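Local coordinates for high-potential iron-sulfur protein (Rhodoferax fermentans, PDB 1HLQ), which carries single electrons on a high-potential 4Fe-4S cluster in photosynthetic electron transport, working with the cytochrome bc1 complex and a membrane-bound tetraheme cytochrome c, at residues K13-V18 against C68-K73. Numbering follows the deposited sequence. Where two conformers were deposited one is given.
Sequences KSLGYV and CSAWAK. With SF4 (iron/sulfur cluster), chain G.
Ser-69 N donates to Leu-15 O over 2.8 Å, with an N-H...O angle of 160°; this backbone bond ties the residue that follows helix 10-14 to a cluster-binding turn. Next to it Cys-68 SG binds an iron of the [4Fe-4S] cluster, FE4, at 2.3 Å. The cysteine torsion sets SG between backbone N and carbonyl carbon (chi1 86°), and the sulfur also accepts a hydrogen bond from Ala-70 N (3.4 Å). Such N-H...S bonds probably draw charge off the thiolate and so help tune the cluster potential. In the type I turn from Cys-68 to Trp-71, Ala-70 is small enough to lie against the cluster, its CB 4.0 Å from the sulfide S1, while the short side chain of Ser-69 fits against Leu-15 O. From the other segment, Leu-15 covers the cysteine methylene, its CB 4.0 Å from Cys-68 CB; of Leu-15 and Tyr-17, only the tyrosine ring reaches the cluster. That ring, its CG anti to the backbone N (chi1 173°), meets Cys-68 CB at its edge and brings CD1 to 3.8 Å from sulfide S2, apolar cover that probably limits water at the cluster. Gly-16, with positive phi, is the C-prime residue of a Schellman motif, a backbone shape glycine adopts without strain. In the conformer given, Ser-69 OG hydrogen-bonds to Lys-73 O of the second subunit, whose Ala-72 also packs on Leu-15. The contact thus joins the end of helix 10-14 to the loop after strand 62-63, with Tyr-17 OH hydrogen-bonded to Val-63 N of that strand and Leu-56 packing on Ala-70.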
loop_
_atom_site.group_PDB
_atom_site.type_symbol
_atom_site.label_atom_id
_atom_site.label_comp_id
_atom_site.label_asym_id
_atom_site.label_seq_id
_atom_site.Cartn_x
_atom_site.Cartn_y
_atom_site.Cartn_z
ATOM N N LYS A 13 8.497 -7.128 -1.127
ATOM C CA LYS A 13 8.655 -7.976 -2.299
ATOM C C LYS A 13 7.599 -7.649 -3.363
ATOM O O LYS A 13 7.863 -7.605 -4.570
ATOM C CB LYS A 13 8.589 -9.466 -1.965
ATOM C CG LYS A 13 9.784 -9.973 -1.165
ATOM C CD LYS A 13 9.677 -11.492 -1.031
ATOM C CE LYS A 13 10.916 -12.103 -0.411
ATOM N NZ LYS A 13 10.688 -13.515 0.009
ATOM N N SER A 14 6.376 -7.348 -2.941
ATOM C CA SER A 14 5.301 -7.007 -3.878
ATOM C C SER A 14 5.631 -5.755 -4.684
ATOM O O SER A 14 5.153 -5.637 -5.818
ATOM C CB SER A 14 4.006 -6.843 -3.087
ATOM O OG SER A 14 2.893 -6.693 -3.953
ATOM N N LEU A 15 6.395 -4.836 -4.110
ATOM C CA LEU A 15 6.755 -3.594 -4.767
ATOM C C LEU A 15 8.192 -3.552 -5.258
ATOM O O LEU A 15 8.697 -2.502 -5.675
ATOM C CB LEU A 15 6.517 -2.418 -3.809
ATOM C CG LEU A 15 5.052 -2.119 -3.474
ATOM C CD1 LEU A 15 4.922 -1.175 -2.306
ATOM C CD2 LEU A 15 4.364 -1.533 -4.703
ATOM N N GLY A 16 8.907 -4.675 -5.206
ATOM C CA GLY A 16 10.307 -4.712 -5.616
ATOM C C GLY A 16 11.175 -3.757 -4.816
ATOM O O GLY A 16 12.152 -3.208 -5.325
ATOM N N TYR A 17 10.833 -3.509 -3.545
ATOM C CA TYR A 17 11.605 -2.571 -2.749
ATOM C C TYR A 17 13.037 -3.044 -2.526
ATOM O O TYR A 17 13.301 -4.195 -2.195
ATOM C CB TYR A 17 10.951 -2.384 -1.366
ATOM C CG TYR A 17 11.796 -1.552 -0.423
ATOM C CD1 TYR A 17 11.782 -0.169 -0.426
ATOM C CD2 TYR A 17 12.615 -2.181 0.517
ATOM C CE1 TYR A 17 12.606 0.560 0.414
ATOM C CE2 TYR A 17 13.436 -1.471 1.371
ATOM C CZ TYR A 17 13.403 -0.094 1.336
ATOM O OH TYR A 17 14.199 0.651 2.182
ATOM N N VAL A 18 13.950 -2.087 -2.673
ATOM C CA VAL A 18 15.357 -2.321 -2.363
ATOM C C VAL A 18 15.804 -1.158 -1.486
ATOM O O VAL A 18 15.398 -0.011 -1.669
ATOM C CB VAL A 18 16.282 -2.469 -3.578
ATOM C CG1 VAL A 18 16.104 -3.829 -4.243
ATOM C CG2 VAL A 18 16.067 -1.331 -4.551
ATOM N N CYS A 68 11.286 1.661 -4.749
ATOM C CA CYS A 68 10.272 0.634 -4.962
ATOM C C CYS A 68 9.507 1.014 -6.230
ATOM O O CYS A 68 9.666 2.111 -6.768
ATOM C CB CYS A 68 9.351 0.354 -3.794
ATOM S SG CYS A 68 7.912 1.446 -3.740
ATOM N N SER A 69 8.702 0.065 -6.705
ATOM C CA SER A 69 8.016 0.236 -7.987
ATOM C C SER A 69 7.010 1.359 -7.986
ATOM O O SER A 69 6.613 1.812 -9.070
ATOM C CB SER A 69 7.317 -1.109 -8.259
ATOM O OG SER A 69 6.644 -1.145 -9.493
ATOM N N ALA A 70 6.548 1.833 -6.840
ATOM C CA ALA A 70 5.644 2.945 -6.717
ATOM C C ALA A 70 6.338 4.296 -6.771
ATOM O O ALA A 70 5.677 5.325 -6.573
ATOM C CB ALA A 70 4.838 2.838 -5.418
ATOM N N TRP A 71 7.671 4.313 -6.984
ATOM C CA TRP A 71 8.379 5.584 -7.015
ATOM C C TRP A 71 7.594 6.638 -7.779
ATOM O O TRP A 71 7.263 6.383 -8.942
ATOM C CB TRP A 71 9.783 5.414 -7.600
ATOM C CG TRP A 71 10.517 6.718 -7.603
ATOM C CD1 TRP A 71 11.268 7.225 -6.587
ATOM C CD2 TRP A 71 10.563 7.676 -8.666
ATOM N NE1 TRP A 71 11.760 8.457 -6.921
ATOM C CE2 TRP A 71 11.354 8.754 -8.208
ATOM C CE3 TRP A 71 10.014 7.728 -9.953
ATOM C CZ2 TRP A 71 11.612 9.880 -8.976
ATOM C CZ3 TRP A 71 10.284 8.849 -10.710
ATOM C CH2 TRP A 71 11.073 9.895 -10.227
ATOM N N ALA A 72 7.317 7.748 -7.121
ATOM C CA ALA A 72 6.422 8.751 -7.672
ATOM C C ALA A 72 7.139 10.060 -7.925
ATOM O O ALA A 72 7.590 10.692 -6.982
ATOM C CB ALA A 72 5.253 8.904 -6.704
ATOM N N LYS A 73 7.246 10.434 -9.196
ATOM C CA LYS A 73 7.897 11.696 -9.558
ATOM C C LYS A 73 7.043 12.827 -8.998
ATOM O O LYS A 73 5.815 12.764 -9.062
ATOM C CB LYS A 73 8.052 11.760 -11.073
ATOM C CG LYS A 73 8.961 12.851 -11.622
ATOM C CD LYS A 73 8.130 14.027 -12.126
ATOM C CE LYS A 73 8.966 15.029 -12.910
ATOM N NZ LYS A 73 9.368 14.491 -14.246
HETATM FE FE1 SF4 G . 10.604 4.748 -1.469
HETATM FE FE2 SF4 G . 8.595 6.088 -2.773
HETATM FE FE3 SF4 G . 8.067 4.651 -0.545
HETATM FE FE4 SF4 G . 8.726 3.394 -2.845
HETATM S S1 SF4 G . 6.851 4.701 -2.538
HETATM S S2 SF4 G . 9.593 2.888 -0.738
HETATM S S3 SF4 G . 10.262 4.833 -3.779
HETATM S S4 SF4 G . 9.391 6.504 -0.588
#